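Local atomic coordinates of 30-kDa cleavage and polyadenylation specificity factor 30 (Arabidopsis thaliana, PDB entry 5ZUU), a protein that binds RNA within the cleavage and polyadenylation specificity factor complex, mediates poly(A) site selection, and recognises m6A-modified RNA through its YTH domain. Residues Y19-S24 with K132-C137; V59-S64 with F103-L108. All blocks are in the same frame, centred on the assembly; numbering follows the deposited sequence.

Overall arrangement
Both contacts lie in the YTH domain and meet in its mixed sheet. Strands 17-24 and 58-65 are parallel neighbours there. Contact 1 ties strand 17-24 to the 132-137 loop, and both segments touch the bound RNA. Contact 2 joins strand 58-65 to strand 103-114, two places along the sheet, about 3 Å from the chain centre (centre to centre). The contact centres are 11 Å apart. They touch: Phe20 O and Ile62 N are 2.9 Å apart, a probable hydrogen bond, and Val22 CG1 packs 3.5 Å from Phe63 CE2. Ser24 and Asp136 of contact 1 pack on a modified base. The nearest atom of contact 2 is about 5 Å from the bound nucleic acid.

Contact 1. Residues Y19-S24 with K132-C137; sequences YFVVKS and KISRDC. With nucleotides of chain F.
Lys23 runs past the 132-137 loop and into the RNA. Its chain folds at chi2 (-66°) and chi3 (-60°), which lays CD 3.6 Å from Ser134 O and carries the amine on to the nucleic acid backbone. There NZ donates to OP1 of U7 of chain F (2.9 Å) and to O3' of C6 of chain F (3.2 Å). A water links NZ to Ser134 O, and Ser64 OG on the next strand is a further partner.

The backbone N of Lys23 gives a fairly straight bond to Asp136 OD1, 2.9 Å away. It meets the anti side of that oxygen, 28° out of the carboxylate plane. Gln42 NE2 holds OD2, so both ends of the carboxylate are gripped. Asp136 also uses its own N, which donates to OP2 of C6 of chain F at 2.9 Å. Asp136 and Ser24 also pack on a modified base of the RNA.

This loop of the YTH domain leads into strand 138-140, which pairs antiparallel with strand 17-24 at the margin of the sheet. Cys137 starts that approach with a weak, bent bond from its N to Val21 O (2.7 Å). Its own O lies in the plane of the Phe20 ring, at the edge, 3.5 Å from Phe20 CD2, and is hydrogen-bonded to Lys48 NZ. Val21 sets its isopropyl group against Ser134, with CG1 3.7 Å from Ser134 CB, while Ser134 OG turns to Val131 O.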
ATOM      1  N   TYR A  19      -4.116  -2.661   8.946  1.00 11.23           N
ATOM      2  CA  TYR A  19      -3.490  -3.136   7.729  1.00 11.46           C
ATOM      3  C   TYR A  19      -4.536  -3.676   6.777  1.00 11.25           C
ATOM      4  O   TYR A  19      -5.381  -4.506   7.195  1.00  9.40           O
ATOM      5  CB  TYR A  19      -2.522  -4.345   8.074  1.00 12.76           C
ATOM      6  CG  TYR A  19      -1.486  -3.980   9.067  1.00 12.88           C
ATOM      7  CD1 TYR A  19      -1.772  -3.964  10.440  1.00 13.52           C
ATOM      8  CD2 TYR A  19      -0.231  -3.567   8.657  1.00 13.57           C
ATOM      9  CE1 TYR A  19      -0.802  -3.581  11.367  1.00 15.20           C
ATOM     10  CE2 TYR A  19       0.734  -3.191   9.579  1.00 13.88           C
ATOM     11  CZ  TYR A  19       0.441  -3.181  10.917  1.00 14.96           C
ATOM     12  OH  TYR A  19       1.391  -2.776  11.807  1.00 16.92           O
ATOM     13  N   PHE A  20      -4.448  -3.246   5.504  1.00 11.27           N
ATOM     14  CA  PHE A  20      -5.369  -3.676   4.443  1.00 12.21           C
ATOM     15  C   PHE A  20      -4.557  -4.099   3.247  1.00 11.50           C
ATOM     16  O   PHE A  20      -3.587  -3.433   2.913  1.00 11.42           O
ATOM     17  CB  PHE A  20      -6.343  -2.523   4.029  1.00 13.28           C
ATOM     18  CG  PHE A  20      -7.280  -2.092   5.109  1.00 14.17           C
ATOM     19  CD1 PHE A  20      -6.853  -1.299   6.140  1.00 15.11           C
ATOM     20  CD2 PHE A  20      -8.601  -2.481   5.100  1.00 15.70           C
ATOM     21  CE1 PHE A  20      -7.723  -0.941   7.180  1.00 15.37           C
ATOM     22  CE2 PHE A  20      -9.476  -2.124   6.121  1.00 14.84           C
ATOM     23  CZ  PHE A  20      -9.028  -1.359   7.164  1.00 15.36           C
ATOM     24  N   VAL A  21      -4.935  -5.206   2.611  1.00 10.55           N
ATOM     25  CA  VAL A  21      -4.391  -5.564   1.311  1.00 10.86           C
ATOM     26  C   VAL A  21      -5.120  -4.774   0.233  1.00 12.52           C
ATOM     27  O   VAL A  21      -6.344  -4.715   0.228  1.00 14.11           O
ATOM     28  CB  VAL A  21      -4.523  -7.062   0.992  1.00 10.80           C
ATOM     29  CG1 VAL A  21      -4.063  -7.379  -0.443  1.00 10.21           C
ATOM     30  CG2 VAL A  21      -3.714  -7.874   1.990  1.00 10.27           C
ATOM     31  N   VAL A  22      -4.366  -4.112  -0.633  1.00 11.88           N
ATOM     32  CA  VAL A  22      -4.874  -3.328  -1.713  1.00 11.63           C
ATOM     33  C   VAL A  22      -4.450  -4.040  -2.979  1.00 11.96           C
ATOM     34  O   VAL A  22      -3.285  -4.456  -3.103  1.00 11.60           O
ATOM     35  CB  VAL A  22      -4.271  -1.921  -1.684  1.00 11.83           C
ATOM     36  CG1 VAL A  22      -4.526  -1.193  -3.006  1.00 12.04           C
ATOM     37  CG2 VAL A  22      -4.849  -1.170  -0.511  1.00 11.45           C
ATOM     38  N   LYS A  23      -5.410  -4.282  -3.878  1.00 11.98           N
ATOM     39  CA  LYS A  23      -5.163  -4.993  -5.152  1.00 12.19           C
ATOM     40  C   LYS A  23      -5.272  -4.023  -6.367  1.00 13.54           C
ATOM     41  O   LYS A  23      -6.077  -3.096  -6.363  1.00 14.15           O
ATOM     42  CB  LYS A  23      -6.125  -6.167  -5.304  1.00 12.55           C
ATOM     43  CG  LYS A  23      -6.013  -7.234  -4.180  1.00 12.68           C
ATOM     44  CD  LYS A  23      -4.677  -7.969  -4.171  1.00 12.95           C
ATOM     45  CE  LYS A  23      -4.364  -8.727  -5.441  1.00 13.08           C
ATOM     46  NZ  LYS A  23      -3.400  -9.825  -5.201  1.00 13.10           N
ATOM     47  N   SER A  24      -4.381  -4.189  -7.353  1.00 14.64           N
ATOM     48  CA  SER A  24      -4.465  -3.535  -8.689  1.00 14.89           C
ATOM     49  C   SER A  24      -4.501  -4.558  -9.816  1.00 14.78           C
ATOM     50  O   SER A  24      -3.835  -5.597  -9.754  1.00 15.42           O
ATOM     51  CB  SER A  24      -3.273  -2.628  -8.908  1.00 14.78           C
ATOM     52  OG  SER A  24      -3.422  -1.902 -10.106  1.00 15.53           O
ATOM     53  N   LYS A 132      -2.345 -14.466   0.812  1.00 14.49           N
ATOM     54  CA  LYS A 132      -2.345 -14.252  -0.645  1.00 13.37           C
ATOM     55  C   LYS A 132      -3.752 -14.177  -1.258  1.00 13.53           C
ATOM     56  O   LYS A 132      -3.933 -13.490  -2.247  1.00 11.52           O
ATOM     57  CB  LYS A 132      -1.493 -15.258  -1.413  1.00 13.23           C
ATOM     58  CG  LYS A 132      -1.972 -16.695  -1.404  1.00 12.70           C
ATOM     59  CD  LYS A 132      -1.436 -17.423  -2.603  1.00 12.76           C
ATOM     60  CE  LYS A 132      -1.818 -18.902  -2.550  1.00 13.55           C
ATOM     61  NZ  LYS A 132      -1.144 -19.545  -3.700  1.00 14.03           N
ATOM     62  N   ILE A 133      -4.705 -14.891  -0.641  1.00 12.69           N
ATOM     63  CA  ILE A 133      -6.140 -14.862  -1.011  1.00 13.60           C
ATOM     64  C   ILE A 133      -6.807 -13.696  -0.293  1.00 13.44           C
ATOM     65  O   ILE A 133      -7.358 -13.835   0.800  1.00 14.95           O
ATOM     66  CB  ILE A 133      -6.848 -16.203  -0.655  1.00 13.90           C
ATOM     67  CG1 ILE A 133      -5.988 -17.350  -1.174  1.00 14.46           C
ATOM     68  CG2 ILE A 133      -8.269 -16.238  -1.226  1.00 14.14           C
ATOM     69  CD1 ILE A 133      -6.659 -18.704  -1.234  1.00 15.87           C
ATOM     70  N   SER A 134      -6.609 -12.525  -0.854  1.00 13.04           N
ATOM     71  CA  SER A 134      -7.064 -11.254  -0.319  1.00 13.21           C
ATOM     72  C   SER A 134      -7.606 -10.445  -1.477  1.00 12.81           C
ATOM     73  O   SER A 134      -6.886 -10.214  -2.446  1.00 12.80           O
ATOM     74  CB  SER A 134      -5.913 -10.506   0.365  1.00 14.68           C
ATOM     75  OG  SER A 134      -5.569 -11.107   1.594  1.00 14.31           O
ATOM     76  N   ARG A 135      -8.909 -10.127  -1.444  1.00 13.53           N
ATOM     77  CA  ARG A 135      -9.509  -9.174  -2.390  1.00 13.96           C
ATOM     78  C   ARG A 135      -9.082  -7.770  -2.031  1.00 13.34           C
ATOM     79  O   ARG A 135      -8.517  -7.521  -0.971  1.00 12.05           O
ATOM     80  CB  ARG A 135     -11.046  -9.328  -2.447  1.00 16.64           C
ATOM     81  CG  ARG A 135     -11.503 -10.628  -3.129  1.00 20.94           C
ATOM     82  CD  ARG A 135     -12.964 -10.607  -3.609  1.00 25.64           C
ATOM     83  NE  ARG A 135     -13.434 -11.616  -4.628  1.00 27.73           N
ATOM     84  CZ  ARG A 135     -13.641 -12.878  -4.337  1.00 31.07           C
ATOM     85  NH1 ARG A 135     -14.090 -13.737  -5.210  1.00 31.23           N
ATOM     86  NH2 ARG A 135     -13.355 -13.308  -3.125  1.00 40.52           N
ATOM     87  N   ASP A 136      -9.399  -6.825  -2.906  1.00 14.09           N
ATOM     88  CA  ASP A 136      -9.051  -5.418  -2.718  1.00 13.19           C
ATOM     89  C   ASP A 136      -9.682  -4.887  -1.425  1.00 13.36           C
ATOM     90  O   ASP A 136     -10.883  -5.031  -1.187  1.00 14.64           O
ATOM     91  CB  ASP A 136      -9.522  -4.649  -3.969  1.00 14.30           C
ATOM     92  CG  ASP A 136      -9.086  -3.174  -3.991  1.00 16.63           C
ATOM     93  OD1 ASP A 136      -7.942  -2.854  -3.572  1.00 15.35           O
ATOM     94  OD2 ASP A 136      -9.926  -2.322  -4.423  1.00 19.28           O
ATOM     95  N   CYS A 137      -8.855  -4.270  -0.598  1.00 11.75           N
ATOM     96  CA  CYS A 137      -9.183  -3.688   0.699  1.00 11.27           C
ATOM     97  C   CYS A 137      -9.657  -4.666   1.750  1.00 10.60           C
ATOM     98  O   CYS A 137     -10.369  -4.315   2.662  1.00 10.94           O
ATOM     99  CB  CYS A 137     -10.082  -2.445   0.559  1.00 11.61           C
ATOM    100  SG  CYS A 137      -9.291  -1.085  -0.350  1.00 12.12           S
TER
ATOM    101  P     C F   6      -9.910  -8.055  -6.736  1.00 13.25           P
ATOM    102  OP1   C F   6     -10.635  -9.185  -7.315  1.00 13.64           O
ATOM    103  OP2   C F   6     -10.463  -7.374  -5.538  1.00 13.76           O
ATOM    104  O5'   C F   6      -8.436  -8.542  -6.314  1.00 13.22           O
ATOM    105  C5'   C F   6      -7.898  -9.746  -6.869  1.00 12.83           C
ATOM    106  C4'   C F   6      -7.676 -10.770  -5.782  1.00 13.50           C
ATOM    107  O4'   C F   6      -8.949 -11.186  -5.236  1.00 13.01           O
ATOM    108  C3'   C F   6      -6.987 -12.060  -6.207  1.00 13.41           C
ATOM    109  O3'   C F   6      -5.578 -11.864  -6.216  1.00 12.67           O
ATOM    110  C2'   C F   6      -7.456 -13.015  -5.134  1.00 12.87           C
ATOM    111  O2'   C F   6      -6.735 -12.882  -3.921  1.00 11.75           O
ATOM    112  C1'   C F   6      -8.909 -12.578  -4.973  1.00 13.85           C
ATOM    113  N1    C F   6      -9.874 -13.246  -5.873  1.00 15.21           N
ATOM    114  C2    C F   6     -10.180 -14.590  -5.637  1.00 15.65           C
ATOM    115  O2    C F   6      -9.592 -15.187  -4.726  1.00 15.44           O
ATOM    116  N3    C F   6     -11.113 -15.202  -6.398  1.00 15.50           N
ATOM    117  C4    C F   6     -11.748 -14.515  -7.352  1.00 16.69           C
ATOM    118  N4    C F   6     -12.647 -15.164  -8.085  1.00 16.00           N
ATOM    119  C5    C F   6     -11.465 -13.137  -7.613  1.00 16.26           C
ATOM    120  C6    C F   6     -10.534 -12.548  -6.851  1.00 15.70           C
ATOM    121  P     U F   7      -4.648 -12.592  -7.257  1.00 13.82           P
ATOM    122  OP1   U F   7      -3.311 -12.051  -7.076  1.00 15.52           O
ATOM    123  OP2   U F   7      -5.222 -12.587  -8.565  1.00 14.36           O
ATOM    124  O5'   U F   7      -4.636 -14.112  -6.785  1.00 14.71           O
ATOM    125  C5'   U F   7      -4.018 -14.439  -5.543  1.00 15.63           C
ATOM    126  C4'   U F   7      -4.332 -15.858  -5.186  1.00 16.19           C
ATOM    127  O4'   U F   7      -5.764 -16.036  -5.060  1.00 17.22           O
ATOM    128  C3'   U F   7      -3.904 -16.863  -6.232  1.00 16.93           C
ATOM    129  O3'   U F   7      -2.569 -17.222  -5.933  1.00 19.49           O
ATOM    130  C2'   U F   7      -4.844 -18.016  -5.981  1.00 16.92           C
ATOM    131  O2'   U F   7      -4.503 -18.737  -4.819  1.00 15.94           O
ATOM    132  C1'   U F   7      -6.130 -17.271  -5.669  1.00 16.83           C
ATOM    133  N1    U F   7      -7.009 -16.988  -6.805  1.00 15.60           N
ATOM    134  C2    U F   7      -7.862 -17.992  -7.239  1.00 16.18           C
ATOM    135  O2    U F   7      -7.818 -19.142  -6.815  1.00 16.74           O
ATOM    136  N3    U F   7      -8.737 -17.611  -8.222  1.00 16.48           N
ATOM    137  C4    U F   7      -8.884 -16.354  -8.770  1.00 16.11           C
ATOM    138  O4    U F   7      -9.754 -16.164  -9.618  1.00 15.43           O
ATOM    139  C5    U F   7      -7.960 -15.377  -8.279  1.00 15.64           C
ATOM    140  C6    U F   7      -7.089 -15.716  -7.324  1.00 15.64           C
TER
HETATM  141  O   HOH W   1      -3.997 -11.149  -2.885  1.00 18.14           O

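Contact 2. Residues V59-S64 with F103-L108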
ATOM      1  N   VAL A  59      -2.860   3.774   8.836  1.00 13.12           N
ATOM      2  CA  VAL A  59      -3.444   2.767   8.034  1.00 12.03           C
ATOM      3  C   VAL A  59      -2.389   2.421   7.030  1.00 11.78           C
ATOM      4  O   VAL A  59      -1.882   3.287   6.234  1.00 11.19           O
ATOM      5  CB  VAL A  59      -4.717   3.298   7.350  1.00 12.37           C
ATOM      6  CG1 VAL A  59      -5.285   2.253   6.390  1.00 11.83           C
ATOM      7  CG2 VAL A  59      -5.724   3.655   8.404  1.00 11.45           C
ATOM      8  N   ILE A  60      -1.985   1.165   7.123  1.00 11.04           N
ATOM      9  CA  ILE A  60      -0.967   0.598   6.268  1.00 11.65           C
ATOM     10  C   ILE A  60      -1.601  -0.246   5.156  1.00 11.91           C
ATOM     11  O   ILE A  60      -2.319  -1.210   5.430  1.00 11.54           O
ATOM     12  CB  ILE A  60       0.058  -0.222   7.090  1.00 11.40           C
ATOM     13  CG1 ILE A  60       0.615   0.648   8.229  1.00 11.69           C
ATOM     14  CG2 ILE A  60       1.197  -0.757   6.171  1.00 11.26           C
ATOM     15  CD1 ILE A  60       1.223   1.968   7.772  1.00 12.17           C
ATOM     16  N   LEU A  61      -1.343   0.145   3.912  1.00 11.95           N
ATOM     17  CA  LEU A  61      -1.875  -0.512   2.691  1.00 11.18           C
ATOM     18  C   LEU A  61      -0.772  -1.342   2.071  1.00 11.00           C
ATOM     19  O   LEU A  61       0.197  -0.806   1.580  1.00 11.05           O
ATOM     20  CB  LEU A  61      -2.300   0.577   1.715  1.00 11.22           C
ATOM     21  CG  LEU A  61      -3.282   1.612   2.308  1.00 11.13           C
ATOM     22  CD1 LEU A  61      -3.614   2.634   1.274  1.00 11.45           C
ATOM     23  CD2 LEU A  61      -4.579   0.948   2.780  1.00 10.74           C
ATOM     24  N   ILE A  62      -0.944  -2.656   2.073  1.00 10.69           N
ATOM     25  CA  ILE A  62      -0.037  -3.590   1.500  1.00 10.53           C
ATOM     26  C   ILE A  62      -0.523  -3.948   0.111  1.00 11.00           C
ATOM     27  O   ILE A  62      -1.529  -4.655  -0.035  1.00 11.45           O
ATOM     28  CB  ILE A  62       0.039  -4.851   2.400  1.00 10.59           C
ATOM     29  CG1 ILE A  62       0.542  -4.463   3.792  1.00 10.75           C
ATOM     30  CG2 ILE A  62       0.925  -5.927   1.795  1.00 10.82           C
ATOM     31  CD1 ILE A  62       0.461  -5.594   4.860  1.00 11.06           C
ATOM     32  N   PHE A  63       0.230  -3.546  -0.918  1.00 11.81           N
ATOM     33  CA  PHE A  63      -0.175  -3.649  -2.311  1.00 12.32           C
ATOM     34  C   PHE A  63       0.205  -4.927  -2.941  1.00 11.31           C
ATOM     35  O   PHE A  63       1.248  -5.457  -2.713  1.00 11.35           O
ATOM     36  CB  PHE A  63       0.436  -2.540  -3.185  1.00 13.80           C
ATOM     37  CG  PHE A  63      -0.327  -1.282  -3.138  1.00 15.91           C
ATOM     38  CD1 PHE A  63      -0.473  -0.596  -1.912  1.00 16.79           C
ATOM     39  CD2 PHE A  63      -0.929  -0.750  -4.288  1.00 17.79           C
ATOM     40  CE1 PHE A  63      -1.175   0.611  -1.847  1.00 18.44           C
ATOM     41  CE2 PHE A  63      -1.645   0.436  -4.223  1.00 17.46           C
ATOM     42  CZ  PHE A  63      -1.772   1.126  -3.007  1.00 17.91           C
ATOM     43  N   SER A  64      -0.629  -5.375  -3.828  1.00 11.14           N
ATOM     44  CA  SER A  64      -0.310  -6.490  -4.649  1.00 10.83           C
ATOM     45  C   SER A  64      -1.016  -6.394  -5.953  1.00 11.66           C
ATOM     46  O   SER A  64      -2.276  -6.303  -5.986  1.00 12.19           O
ATOM     47  CB  SER A  64      -0.649  -7.754  -3.940  1.00 10.65           C
ATOM     48  OG  SER A  64      -0.570  -8.860  -4.865  1.00 11.17           O
ATOM     49  N   PHE A 103      -6.787   9.718  -3.215  1.00 15.85           N
ATOM     50  CA  PHE A 103      -6.277  10.157  -1.904  1.00 14.76           C
ATOM     51  C   PHE A 103      -4.725   9.998  -1.802  1.00 14.38           C
ATOM     52  O   PHE A 103      -4.117   9.334  -2.590  1.00 13.94           O
ATOM     53  CB  PHE A 103      -7.028   9.420  -0.769  1.00 14.57           C
ATOM     54  CG  PHE A 103      -6.829   7.924  -0.800  1.00 15.20           C
ATOM     55  CD1 PHE A 103      -7.619   7.114  -1.613  1.00 14.49           C
ATOM     56  CD2 PHE A 103      -5.787   7.318  -0.055  1.00 15.23           C
ATOM     57  CE1 PHE A 103      -7.403   5.724  -1.695  1.00 15.38           C
ATOM     58  CE2 PHE A 103      -5.556   5.930  -0.156  1.00 15.55           C
ATOM     59  CZ  PHE A 103      -6.377   5.120  -0.949  1.00 15.02           C
ATOM     60  N   SER A 104      -4.103  10.666  -0.854  1.00 15.71           N
ATOM     61  CA  SER A 104      -2.656  10.587  -0.670  1.00 18.37           C
ATOM     62  C   SER A 104      -2.217   9.308  -0.011  1.00 16.19           C
ATOM     63  O   SER A 104      -2.858   8.813   0.935  1.00 15.84           O
ATOM     64  CB  SER A 104      -2.148  11.665   0.302  1.00 19.51           C
ATOM     65  OG  SER A 104      -2.494  12.884  -0.194  1.00 24.82           O
ATOM     66  N   VAL A 105      -1.067   8.849  -0.451  1.00 14.73           N
ATOM     67  CA  VAL A 105      -0.359   7.774   0.209  1.00 14.90           C
ATOM     68  C   VAL A 105       1.116   8.155   0.224  1.00 14.50           C
ATOM     69  O   VAL A 105       1.550   8.922  -0.607  1.00 15.29           O
ATOM     70  CB  VAL A 105      -0.611   6.381  -0.426  1.00 13.50           C
ATOM     71  CG1 VAL A 105      -2.059   6.080  -0.422  1.00 12.98           C
ATOM     72  CG2 VAL A 105      -0.099   6.290  -1.854  1.00 13.98           C
ATOM     73  N   LYS A 106       1.843   7.628   1.201  1.00 15.01           N
ATOM     74  CA  LYS A 106       3.296   7.711   1.270  1.00 15.28           C
ATOM     75  C   LYS A 106       3.831   6.299   1.232  1.00 14.18           C
ATOM     76  O   LYS A 106       3.578   5.516   2.147  1.00 12.83           O
ATOM     77  CB  LYS A 106       3.653   8.351   2.554  1.00 18.54           C
ATOM     78  CG  LYS A 106       5.109   8.326   2.979  1.00 21.31           C
ATOM     79  CD  LYS A 106       5.167   9.175   4.253  1.00 24.77           C
ATOM     80  CE  LYS A 106       6.244   8.781   5.229  1.00 29.34           C
ATOM     81  NZ  LYS A 106       7.408   9.634   4.943  1.00 34.22           N
ATOM     82  N   TRP A 107       4.577   5.994   0.179  1.00 13.46           N
ATOM     83  CA  TRP A 107       5.195   4.694   0.012  1.00 13.43           C
ATOM     84  C   TRP A 107       6.295   4.486   1.028  1.00 12.97           C
ATOM     85  O   TRP A 107       7.157   5.323   1.190  1.00 13.31           O
ATOM     86  CB  TRP A 107       5.699   4.564  -1.412  1.00 13.08           C
ATOM     87  CG  TRP A 107       4.570   4.315  -2.312  1.00 12.65           C
ATOM     88  CD1 TRP A 107       3.888   5.244  -3.078  1.00 12.71           C
ATOM     89  CD2 TRP A 107       3.825   3.106  -2.406  1.00 12.29           C
ATOM     90  NE1 TRP A 107       2.826   4.650  -3.709  1.00 12.75           N
ATOM     91  CE2 TRP A 107       2.772   3.338  -3.347  1.00 12.77           C
ATOM     92  CE3 TRP A 107       3.995   1.829  -1.879  1.00 12.02           C
ATOM     93  CZ2 TRP A 107       1.878   2.354  -3.728  1.00 12.95           C
ATOM     94  CZ3 TRP A 107       3.115   0.834  -2.280  1.00 12.93           C
ATOM     95  CH2 TRP A 107       2.039   1.112  -3.167  1.00 13.04           C
ATOM     96  N   LEU A 108       6.165   3.428   1.819  1.00 12.61           N
ATOM     97  CA  LEU A 108       7.108   3.180   2.898  1.00 12.54           C
ATOM     98  C   LEU A 108       8.205   2.229   2.421  1.00 12.75           C
ATOM     99  O   LEU A 108       9.368   2.517   2.631  1.00 14.68           O
ATOM    100  CB  LEU A 108       6.410   2.702   4.140  1.00 12.21           C
ATOM    101  CG  LEU A 108       5.304   3.636   4.586  1.00 12.18           C
ATOM    102  CD1 LEU A 108       4.448   2.899   5.618  1.00 12.30           C
ATOM    103  CD2 LEU A 108       5.812   4.977   5.136  1.00 12.46           C
TER
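Trp107 drives the edge of its indole into the face of Phe63. Trp107 CG stands anti to the carbonyl carbon (chi1 -76°), which brings the six-membered ring to Phe63 with CH2 leading. CH2 stands 3.2 Å above the ring plane, over the ring centre, and comes within 3.3 Å of Phe63 CD1. The pair is edge-to-face, but well short of perpendicular: the planes meet at 58°, and the centroids of the Phe63 ring and the six-membered ring of Trp107 are 4.5 Å apart. Phe63 CB lies at the rim of the indole, in its plane.

Leu61 makes the next contact with a single methyl. Its CD1 sits at the edge of the Phe103 ring, 4.1 Å from CE2, and equally far (4.1 Å) from CG1 of Val105. Leu61 and Phe103 come from opposite directions, whereas Val105 crosses the leucine at about a right angle. Further along, Ile60 CD1 meets Leu108 CD1 at 4.0 Å.

Strands 58-65 and 103-114 are not neighbours in the mixed sheet of the YTH domain. Strand 70-77 runs between them, antiparallel to both. The two short segments are 9.0 Å apart at closest approach and turned by 65°, so the link is made by side chains across the twisted sheet.

A second shell sets the aromatic pair. Trp107 NE1 is hydrogen-bonded to Ser33 OG, which restrains the indole at its nitrogen, away from CH2, and the ring packs on Ala75 of the middle strand. Phe63 has Trp39 as another edge-to-face partner and Val22 beside it. With an alanine at Phe63 a gap would probably open beneath Trp107 CH2, and Trp39 would probably lose one of its ring contacts. Ile60 also touches Cys74 and Tyr19, while Leu108 packs on Tyr153 of helix 142-154.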